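Local atomic coordinates of luciferase-like monooxygenase (Streptomyces bottropensis, PDB entry 4US5), a protein that probably acts as a flavin-dependent monooxygenase of the bacterial luciferase family, oxidising paired donors with molecular oxygen. Residues B[35-40]-B[325-330]; B[226-231]-B[314-319]; B[78-83]-B[105-110]. All blocks are in the same frame, centred on the assembly; numbering follows the deposited sequence. Where two conformers were deposited one is given.

The three contacts belong to a TIM-barrel fold of parallel strands wrapped by helices. Interaction 1 joins two outer helices, and interaction 2 lies next to it, with centres about 13 Å apart: Ser325 OG lies 3.0 Å from Cys229 N, and Tyr326 OH 3.0 Å from Ser314 OG, both probable hydrogen bonds. Leu328 also packs on the backbone of Ala230 and Glu231. Interaction 3 pairs two barrel strands on the opposite side of the chain's centre, about 23 and 24 Å between centres from interactions 1 and 2, with nearest atoms about 10 Å apart. Sodium ions are bound within interactions 2 and 3, by Ser314 and Gly110.

Interaction 1 of 3, residues B[35-40]-B[325-330]; sequences ADRLGY and SYRLLA
Tyr40 reaches across from the end of helix 21-38 and gives its hydroxyl to helix 319-332: OH lies 2.6 Å from Tyr326 O, on a lone pair in the carbonyl plane, with a C=O...donor angle of 119°. The ring presents its edge to that oxygen, while its CE1 lies 4.0 Å from Ala330 CB and its CZ 3.8 Å from Tyr326 CD2. The two tyrosine side chains cross at about a right angle, and the Tyr326 hydroxyl continues inward to Val312 O. Beside this inner part, Leu38 lays CD1 over the helix backbone, 3.9 Å from Arg327 CA and also against Ala330 CB. Its CG stands anti to the carbonyl carbon (chi1 -70°), which carries CD1 to Arg327 and Ala330. Gly39, with positive phi, closes helix 21-38 in a Schellman motif, and Tyr40 comes directly after it.

The outer side is looser. Arg37 and Arg327 are both exposed, and in one of two deposited conformers of Arg327 their NH2 atoms come to 4.4 Å. Two waters lie between the guanidinium groups in that conformer, but the bridge they make is doubtful. Here adjacent helices of the barrel's outer layer meet. Tyr326 O also accepts from Ala330 N, the regular helical bond, which implies that the phenol grips a carbonyl without breaking the helix.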
loop_
_atom_site.group_PDB
_atom_site.type_symbol
_atom_site.label_atom_id
_atom_site.label_comp_id
_atom_site.label_asym_id
_atom_site.label_seq_id
_atom_site.Cartn_x
_atom_site.Cartn_y
_atom_site.Cartn_z
ATOM N N ALA B 35 -10.745 -3.887 -18.248
ATOM C CA ALA B 35 -9.503 -4.089 -18.957
ATOM C C ALA B 35 -9.001 -5.512 -18.824
ATOM O O ALA B 35 -8.472 -6.105 -19.786
ATOM C CB ALA B 35 -8.469 -3.084 -18.473
ATOM N N ASP B 36 -9.184 -6.103 -17.643
ATOM C CA ASP B 36 -8.827 -7.489 -17.439
ATOM C C ASP B 36 -9.645 -8.383 -18.395
ATOM O O ASP B 36 -9.062 -9.202 -19.142
ATOM C CB ASP B 36 -9.098 -7.864 -15.963
ATOM C CG ASP B 36 -8.596 -9.243 -15.568
ATOM O OD1 ASP B 36 -7.542 -9.682 -16.011
ATOM O OD2 ASP B 36 -9.260 -9.852 -14.694
ATOM N N ARG B 37 -10.946 -8.221 -18.385
ATOM C CA ARG B 37 -11.855 -9.045 -19.231
ATOM C C ARG B 37 -11.574 -8.864 -20.717
ATOM O O ARG B 37 -11.662 -9.813 -21.470
ATOM C CB ARG B 37 -13.306 -8.682 -18.958
ATOM C CG ARG B 37 -13.741 -9.219 -17.593
ATOM C CD ARG B 37 -15.219 -9.113 -17.337
ATOM N NE ARG B 37 -15.770 -7.794 -17.714
ATOM C CZ ARG B 37 -15.848 -6.737 -16.882
ATOM N NH1 ARG B 37 -15.427 -6.817 -15.618
ATOM N NH2 ARG B 37 -16.383 -5.599 -17.304
ATOM N N LEU B 38 -11.255 -7.645 -21.127
ATOM C CA LEU B 38 -11.076 -7.337 -22.556
ATOM C C LEU B 38 -9.742 -7.748 -23.147
ATOM O O LEU B 38 -9.602 -7.767 -24.363
ATOM C CB LEU B 38 -11.293 -5.847 -22.805
ATOM C CG LEU B 38 -12.721 -5.349 -22.665
ATOM C CD1 LEU B 38 -12.746 -3.840 -22.832
ATOM C CD2 LEU B 38 -13.648 -6.015 -23.675
ATOM N N GLY B 39 -8.768 -8.047 -22.323
ATOM C CA GLY B 39 -7.463 -8.501 -22.775
ATOM C C GLY B 39 -6.380 -7.451 -22.826
ATOM O O GLY B 39 -5.394 -7.607 -23.528
ATOM N N TYR B 40 -6.542 -6.356 -22.075
ATOM C CA TYR B 40 -5.409 -5.432 -21.899
ATOM C C TYR B 40 -4.255 -6.142 -21.184
ATOM O O TYR B 40 -4.473 -7.038 -20.352
ATOM C CB TYR B 40 -5.871 -4.154 -21.158
ATOM C CG TYR B 40 -6.687 -3.189 -22.004
ATOM C CD1 TYR B 40 -7.995 -3.444 -22.332
ATOM C CD2 TYR B 40 -6.147 -1.961 -22.401
ATOM C CE1 TYR B 40 -8.736 -2.540 -23.098
ATOM C CE2 TYR B 40 -6.861 -1.050 -23.160
ATOM C CZ TYR B 40 -8.147 -1.337 -23.518
ATOM O OH TYR B 40 -8.875 -0.468 -24.268
ATOM N N SER B 325 -14.841 4.208 -24.452
ATOM C CA SER B 325 -13.576 4.468 -25.145
ATOM C C SER B 325 -12.666 3.259 -25.092
ATOM O O SER B 325 -12.177 2.786 -26.128
ATOM C CB SER B 325 -12.903 5.748 -24.588
ATOM O OG SER B 325 -11.709 6.063 -25.317
ATOM N N TYR B 326 -12.499 2.660 -23.899
ATOM C CA TYR B 326 -11.656 1.522 -23.766
ATOM C C TYR B 326 -12.208 0.257 -24.432
ATOM O O TYR B 326 -11.443 -0.569 -24.905
ATOM C CB TYR B 326 -11.293 1.269 -22.261
ATOM C CG TYR B 326 -10.286 2.245 -21.728
ATOM C CD1 TYR B 326 -10.680 3.439 -21.164
ATOM C CD2 TYR B 326 -8.912 1.969 -21.762
ATOM C CE1 TYR B 326 -9.752 4.360 -20.667
ATOM C CE2 TYR B 326 -7.984 2.893 -21.271
ATOM C CZ TYR B 326 -8.414 4.081 -20.733
ATOM O OH TYR B 326 -7.475 4.982 -20.183
ATOM N N ARG B 327 -13.537 0.085 -24.404
ATOM C CA ARG B 327 -14.198 -1.022 -25.099
ATOM C C ARG B 327 -13.986 -0.930 -26.609
ATOM O O ARG B 327 -13.621 -1.893 -27.247
ATOM C CB ARG B 327 -15.700 -0.985 -24.845
ATOM C CG ARG B 327 -16.111 -1.616 -23.568
ATOM C CD ARG B 327 -17.555 -2.129 -23.692
ATOM N NE ARG B 327 -18.134 -2.327 -22.393
ATOM C CZ ARG B 327 -18.098 -3.486 -21.745
ATOM N NH1 ARG B 327 -17.517 -4.545 -22.302
ATOM N NH2 ARG B 327 -18.647 -3.586 -20.531
ATOM N N LEU B 328 -14.188 0.248 -27.145
ATOM C CA LEU B 328 -14.033 0.469 -28.603
ATOM C C LEU B 328 -12.601 0.263 -29.044
ATOM O O LEU B 328 -12.335 -0.344 -30.096
ATOM C CB LEU B 328 -14.501 1.866 -28.987
ATOM C CG LEU B 328 -15.976 2.157 -28.878
ATOM C CD1 LEU B 328 -16.212 3.644 -29.035
ATOM C CD2 LEU B 328 -16.799 1.346 -29.901
ATOM N N LEU B 329 -11.641 0.673 -28.201
ATOM C CA LEU B 329 -10.237 0.441 -28.507
ATOM C C LEU B 329 -9.851 -1.049 -28.524
ATOM O O LEU B 329 -9.093 -1.492 -29.386
ATOM C CB LEU B 329 -9.316 1.189 -27.511
ATOM C CG LEU B 329 -9.181 2.679 -27.677
ATOM C CD1 LEU B 329 -8.482 3.293 -26.448
ATOM C CD2 LEU B 329 -8.405 2.967 -28.953
ATOM N N ALA B 330 -10.327 -1.805 -27.547
ATOM C CA ALA B 330 -10.060 -3.210 -27.512
ATOM C C ALA B 330 -10.541 -3.877 -28.816
ATOM O O ALA B 330 -9.874 -4.771 -29.340
ATOM C CB ALA B 330 -10.747 -3.860 -26.327
HETATM O O HOH W 1 -16.337 -7.334 -20.919
HETATM O O HOH W 2 -18.654 -5.566 -18.962
#

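Interaction 2 of 3, residues B[226-231]-B[314-319]; sequences VVCCAE and SMIHDQ. With NA (sodium ion), chain M.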
loop_
_atom_site.group_PDB
_atom_site.type_symbol
_atom_site.label_atom_id
_atom_site.label_comp_id
_atom_site.label_asym_id
_atom_site.label_seq_id
_atom_site.Cartn_x
_atom_site.Cartn_y
_atom_site.Cartn_z
ATOM N N VAL B 226 -2.600 9.542 -24.454
ATOM C CA VAL B 226 -3.967 9.867 -24.185
ATOM C C VAL B 226 -4.807 9.560 -25.414
ATOM O O VAL B 226 -4.451 9.926 -26.573
ATOM C CB VAL B 226 -4.130 11.343 -23.806
ATOM C CG1 VAL B 226 -5.572 11.773 -23.865
ATOM C CG2 VAL B 226 -3.578 11.596 -22.440
ATOM N N VAL B 227 -5.902 8.844 -25.194
ATOM C CA VAL B 227 -6.821 8.547 -26.264
ATOM C C VAL B 227 -8.228 8.866 -25.817
ATOM O O VAL B 227 -8.617 8.555 -24.688
ATOM C CB VAL B 227 -6.767 7.070 -26.671
ATOM C CG1 VAL B 227 -7.715 6.773 -27.825
ATOM C CG2 VAL B 227 -5.345 6.658 -26.999
ATOM N N CYS B 228 -8.979 9.493 -26.710
ATOM C CA CYS B 228 -10.388 9.753 -26.504
ATOM C C CYS B 228 -11.153 9.210 -27.708
ATOM O O CYS B 228 -11.172 9.825 -28.789
ATOM C CB CYS B 228 -10.588 11.265 -26.348
ATOM S SG CYS B 228 -12.276 11.748 -26.004
ATOM N N CYS B 229 -11.705 8.005 -27.549
ATOM C CA CYS B 229 -12.345 7.275 -28.636
ATOM C C CYS B 229 -13.867 7.166 -28.396
ATOM O O CYS B 229 -14.328 6.954 -27.262
ATOM C CB CYS B 229 -11.723 5.901 -28.782
ATOM S SG CYS B 229 -12.408 4.917 -30.130
ATOM N N ALA B 230 -14.650 7.374 -29.449
ATOM C CA ALA B 230 -16.105 7.176 -29.385
ATOM C C ALA B 230 -16.540 6.663 -30.749
ATOM O O ALA B 230 -15.721 6.551 -31.645
ATOM C CB ALA B 230 -16.817 8.448 -29.067
ATOM N N GLU B 231 -17.808 6.285 -30.863
ATOM C CA GLU B 231 -18.258 5.559 -32.052
ATOM C C GLU B 231 -18.049 6.380 -33.322
ATOM O O GLU B 231 -17.788 5.821 -34.353
ATOM C CB GLU B 231 -19.702 5.121 -31.894
ATOM C CG GLU B 231 -20.150 4.124 -32.958
ATOM C CD GLU B 231 -19.539 2.720 -32.779
ATOM O OE1 GLU B 231 -20.000 2.004 -31.849
ATOM O OE2 GLU B 231 -18.615 2.320 -33.565
ATOM N N SER B 314 -6.552 8.381 -20.129
ATOM C CA SER B 314 -7.742 9.125 -20.480
ATOM C C SER B 314 -8.034 10.263 -19.485
ATOM O O SER B 314 -7.695 10.183 -18.296
ATOM C CB SER B 314 -8.927 8.178 -20.624
ATOM O OG SER B 314 -9.120 7.410 -19.432
HETATM N N MSE B 315 -8.649 11.325 -20.000
HETATM C CA MSE B 315 -9.091 12.462 -19.194
HETATM C C MSE B 315 -10.525 12.714 -19.593
HETATM O O MSE B 315 -10.829 13.698 -20.243
HETATM C CB MSE B 315 -8.222 13.668 -19.482
HETATM C CG MSE B 315 -6.915 13.652 -18.692
HETATM SE SE MSE B 315 -5.587 12.546 -19.587
HETATM C CE MSE B 315 -3.971 13.126 -18.637
ATOM N N ILE B 316 -11.415 11.801 -19.196
ATOM C CA ILE B 316 -12.793 11.782 -19.635
ATOM C C ILE B 316 -13.684 11.997 -18.405
ATOM O O ILE B 316 -13.485 11.368 -17.359
ATOM C CB ILE B 316 -13.122 10.452 -20.346
ATOM C CG1 ILE B 316 -12.376 10.381 -21.696
ATOM C CG2 ILE B 316 -14.601 10.297 -20.561
ATOM C CD1 ILE B 316 -12.465 9.047 -22.424
ATOM N N HIS B 317 -14.652 12.891 -18.533
ATOM C CA HIS B 317 -15.460 13.299 -17.387
ATOM C C HIS B 317 -16.369 12.159 -16.907
ATOM O O HIS B 317 -16.491 11.909 -15.706
ATOM C CB HIS B 317 -16.314 14.511 -17.738
ATOM C CG HIS B 317 -17.273 14.896 -16.660
ATOM N ND1 HIS B 317 -18.577 14.467 -16.646
ATOM C CD2 HIS B 317 -17.103 15.629 -15.528
ATOM C CE1 HIS B 317 -19.177 14.915 -15.555
ATOM N NE2 HIS B 317 -18.309 15.638 -14.867
ATOM N N ASP B 318 -17.051 11.506 -17.844
ATOM C CA ASP B 318 -18.114 10.567 -17.530
ATOM C C ASP B 318 -17.656 9.153 -17.671
ATOM O O ASP B 318 -17.261 8.742 -18.729
ATOM C CB ASP B 318 -19.332 10.860 -18.452
ATOM C CG ASP B 318 -20.631 10.161 -17.993
ATOM O OD1 ASP B 318 -20.653 8.963 -17.622
ATOM O OD2 ASP B 318 -21.650 10.878 -17.957
ATOM N N GLN B 319 -17.753 8.389 -16.580
ATOM C CA GLN B 319 -17.370 6.997 -16.576
ATOM C C GLN B 319 -17.976 6.188 -17.717
ATOM O O GLN B 319 -17.326 5.290 -18.242
ATOM C CB GLN B 319 -17.697 6.379 -15.219
ATOM C CG GLN B 319 -17.382 4.909 -15.071
ATOM C CD GLN B 319 -15.910 4.586 -14.895
ATOM O OE1 GLN B 319 -15.045 5.352 -15.270
ATOM N NE2 GLN B 319 -15.638 3.390 -14.402
HETATM NA NA NA M . -10.485 9.587 -17.625
HETATM O O HOH W 3 -9.115 10.899 -22.870
HETATM O O HOH W 4 -12.246 9.570 -15.629
#
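Val226 and the selenomethionine Met315 cross at about a right angle, CG2 of the valine meeting SE at 3.6 Å in one of the two deposited conformers of Met315, where barrel strand 221-229 passes the loop that follows strand 309-313 in this TIM-barrel fold. Met315 leaves its backbone to one side of the strand; in this conformer its bend at chi2 (83°) brings the selenium back over Val226, and CE follows at 4.1 Å from the same CG2. Ile316 comes from the next position along the loop with its CB directed at the strand. CG1 is anti to the carbonyl carbon (chi1 -69°), which carries CD1 toward Cys228 SG in a loose contact of 4.5 Å; Val239 of helix 233-251 touches both side chains.

Between these two apolar meetings the backbones are joined by a bridging water: water 3 donates to Val227 O and accepts from Met315 N, linking strand and loop where they have begun to separate. Ser314 CB lies 4.1 Å from Val227 O. Its hydroxyl is held by Arg322 and Tyr326 of helix 319-332. Farther along, Asp318 N-caps that helix. The serine carbonyl faces a sodium ion, which Ile316 O reaches through water 4: Ser314 O lies 2.9 Å from the metal, and water 4, donating to Ile316 O, lies 2.7 Å from it.

Interaction 3 of 3, residues B[78-83]-B[105-110]; sequences GGVLLS and IDLGIG. With NA (sodium ion), chain N.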
loop_
_atom_site.group_PDB
_atom_site.type_symbol
_atom_site.label_atom_id
_atom_site.label_comp_id
_atom_site.label_asym_id
_atom_site.label_seq_id
_atom_site.Cartn_x
_atom_site.Cartn_y
_atom_site.Cartn_z
ATOM N N GLY B 78 2.735 3.204 -12.366
ATOM C CA GLY B 78 3.153 3.959 -13.570
ATOM C C GLY B 78 3.086 5.465 -13.343
ATOM O O GLY B 78 2.257 6.132 -13.953
ATOM N N GLY B 79 3.892 6.012 -12.443
ATOM C CA GLY B 79 4.968 5.301 -11.759
ATOM C C GLY B 79 5.160 5.776 -10.320
ATOM O O GLY B 79 4.716 6.874 -9.949
ATOM N N VAL B 80 5.851 4.981 -9.515
ATOM C CA VAL B 80 6.276 5.413 -8.202
ATOM C C VAL B 80 7.377 6.473 -8.319
ATOM O O VAL B 80 8.340 6.303 -9.036
ATOM C CB VAL B 80 6.789 4.215 -7.373
ATOM C CG1 VAL B 80 7.583 4.684 -6.156
ATOM C CG2 VAL B 80 5.623 3.364 -6.938
ATOM N N LEU B 81 7.218 7.558 -7.579
ATOM C CA LEU B 81 8.197 8.671 -7.599
ATOM C C LEU B 81 9.372 8.379 -6.648
ATOM O O LEU B 81 9.417 8.812 -5.488
ATOM C CB LEU B 81 7.493 9.952 -7.268
ATOM C CG LEU B 81 6.306 10.260 -8.156
ATOM C CD1 LEU B 81 5.687 11.593 -7.742
ATOM C CD2 LEU B 81 6.603 10.229 -9.650
ATOM N N LEU B 82 10.297 7.578 -7.152
ATOM C CA LEU B 82 11.319 6.945 -6.343
ATOM C C LEU B 82 12.234 7.962 -5.651
ATOM O O LEU B 82 12.784 7.665 -4.594
ATOM C CB LEU B 82 12.142 5.986 -7.193
ATOM C CG LEU B 82 13.251 5.221 -6.502
ATOM C CD1 LEU B 82 12.764 4.382 -5.347
ATOM C CD2 LEU B 82 13.977 4.335 -7.533
ATOM N N SER B 83 12.341 9.165 -6.212
ATOM C CA SER B 83 13.172 10.194 -5.591
ATOM C C SER B 83 12.672 10.598 -4.237
ATOM O O SER B 83 13.401 11.213 -3.485
ATOM C CB SER B 83 13.254 11.441 -6.452
ATOM O OG SER B 83 13.894 11.162 -7.676
ATOM N N ILE B 105 3.125 -8.299 -10.868
ATOM C CA ILE B 105 3.297 -6.907 -10.415
ATOM C C ILE B 105 4.394 -6.199 -11.210
ATOM O O ILE B 105 5.518 -6.713 -11.364
ATOM C CB ILE B 105 3.610 -6.830 -8.901
ATOM C CG1 ILE B 105 2.498 -7.459 -8.078
ATOM C CG2 ILE B 105 3.885 -5.397 -8.466
ATOM C CD1 ILE B 105 1.103 -6.875 -8.252
ATOM N N ASP B 106 4.063 -5.013 -11.706
ATOM C CA ASP B 106 5.019 -4.111 -12.325
ATOM C C ASP B 106 5.386 -3.000 -11.330
ATOM O O ASP B 106 4.517 -2.365 -10.749
ATOM C CB ASP B 106 4.399 -3.435 -13.563
ATOM C CG ASP B 106 4.160 -4.376 -14.687
ATOM O OD1 ASP B 106 4.795 -5.481 -14.726
ATOM O OD2 ASP B 106 3.351 -4.024 -15.590
ATOM N N LEU B 107 6.681 -2.734 -11.196
ATOM C CA LEU B 107 7.159 -1.597 -10.495
ATOM C C LEU B 107 7.691 -0.566 -11.498
ATOM O O LEU B 107 8.899 -0.542 -11.807
ATOM C CB LEU B 107 8.243 -2.016 -9.506
ATOM C CG LEU B 107 8.947 -0.959 -8.672
ATOM C CD1 LEU B 107 8.000 0.097 -8.124
ATOM C CD2 LEU B 107 9.692 -1.627 -7.517
ATOM N N GLY B 108 6.793 0.246 -12.027
ATOM C CA GLY B 108 7.166 1.373 -12.853
ATOM C C GLY B 108 7.612 2.537 -11.986
ATOM O O GLY B 108 6.980 2.838 -10.965
ATOM N N ILE B 109 8.709 3.162 -12.387
ATOM C CA ILE B 109 9.363 4.244 -11.637
ATOM C C ILE B 109 9.330 5.474 -12.504
ATOM O O ILE B 109 9.660 5.399 -13.676
ATOM C CB ILE B 109 10.839 3.888 -11.371
ATOM C CG1 ILE B 109 10.947 2.656 -10.488
ATOM C CG2 ILE B 109 11.585 5.067 -10.755
ATOM C CD1 ILE B 109 10.246 2.766 -9.164
ATOM N N GLY B 110 8.898 6.583 -11.934
ATOM C CA GLY B 110 8.814 7.843 -12.658
ATOM C C GLY B 110 9.520 8.987 -11.952
ATOM O O GLY B 110 9.855 8.883 -10.770
HETATM NA NA NA N . 11.109 10.194 -8.778
#
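Ile109 of strand 105-110 packs beside Val80 and Leu82, of the preceding barrel strand and the 3-10 segment that follows. Its CB, CG2 and CD1 gather round Val80 O, CB at 4.2 Å. From there CG2, anti to the backbone N, runs out to Leu82 CB at 3.7 Å, with Leu82 CD2 just behind. The other branch starts at CG1, anti to the carbonyl carbon (chi1 -64°), and folds at chi2 (-57°) to set its terminal CD1 4.0 Å from Val80 O and 4.2 Å from Val80 CB. The two branches of Ile109 thus divide between Val80 in the strand and Leu82 in the 3-10 segment after it. Helix 87-100 packs against this same apolar patch, through Phe94 on Val80 and Val90 on Leu82.

The backbones pair in parallel, within the beta-alpha-beta unit of strand 74-81, helix 87-100 and strand 105-110. Val80 N donates to Gly108 O at 2.8 Å, with the donor tilted out of the carbonyl plane. Gly110 N donates to Val80 O at 3.0 Å along a nearly straight N-H (170°), though from well above that carbonyl's plane. Gly79, preceded by a cis peptide, brings its CA to 3.3 Å from Gly108 O, a close backbone approach. Gly110 O binds a sodium ion at 2.7 Å. One carbonyl therefore serves the metal while the amide of the same residue serves the sheet, tying the ion site to the strand pairing.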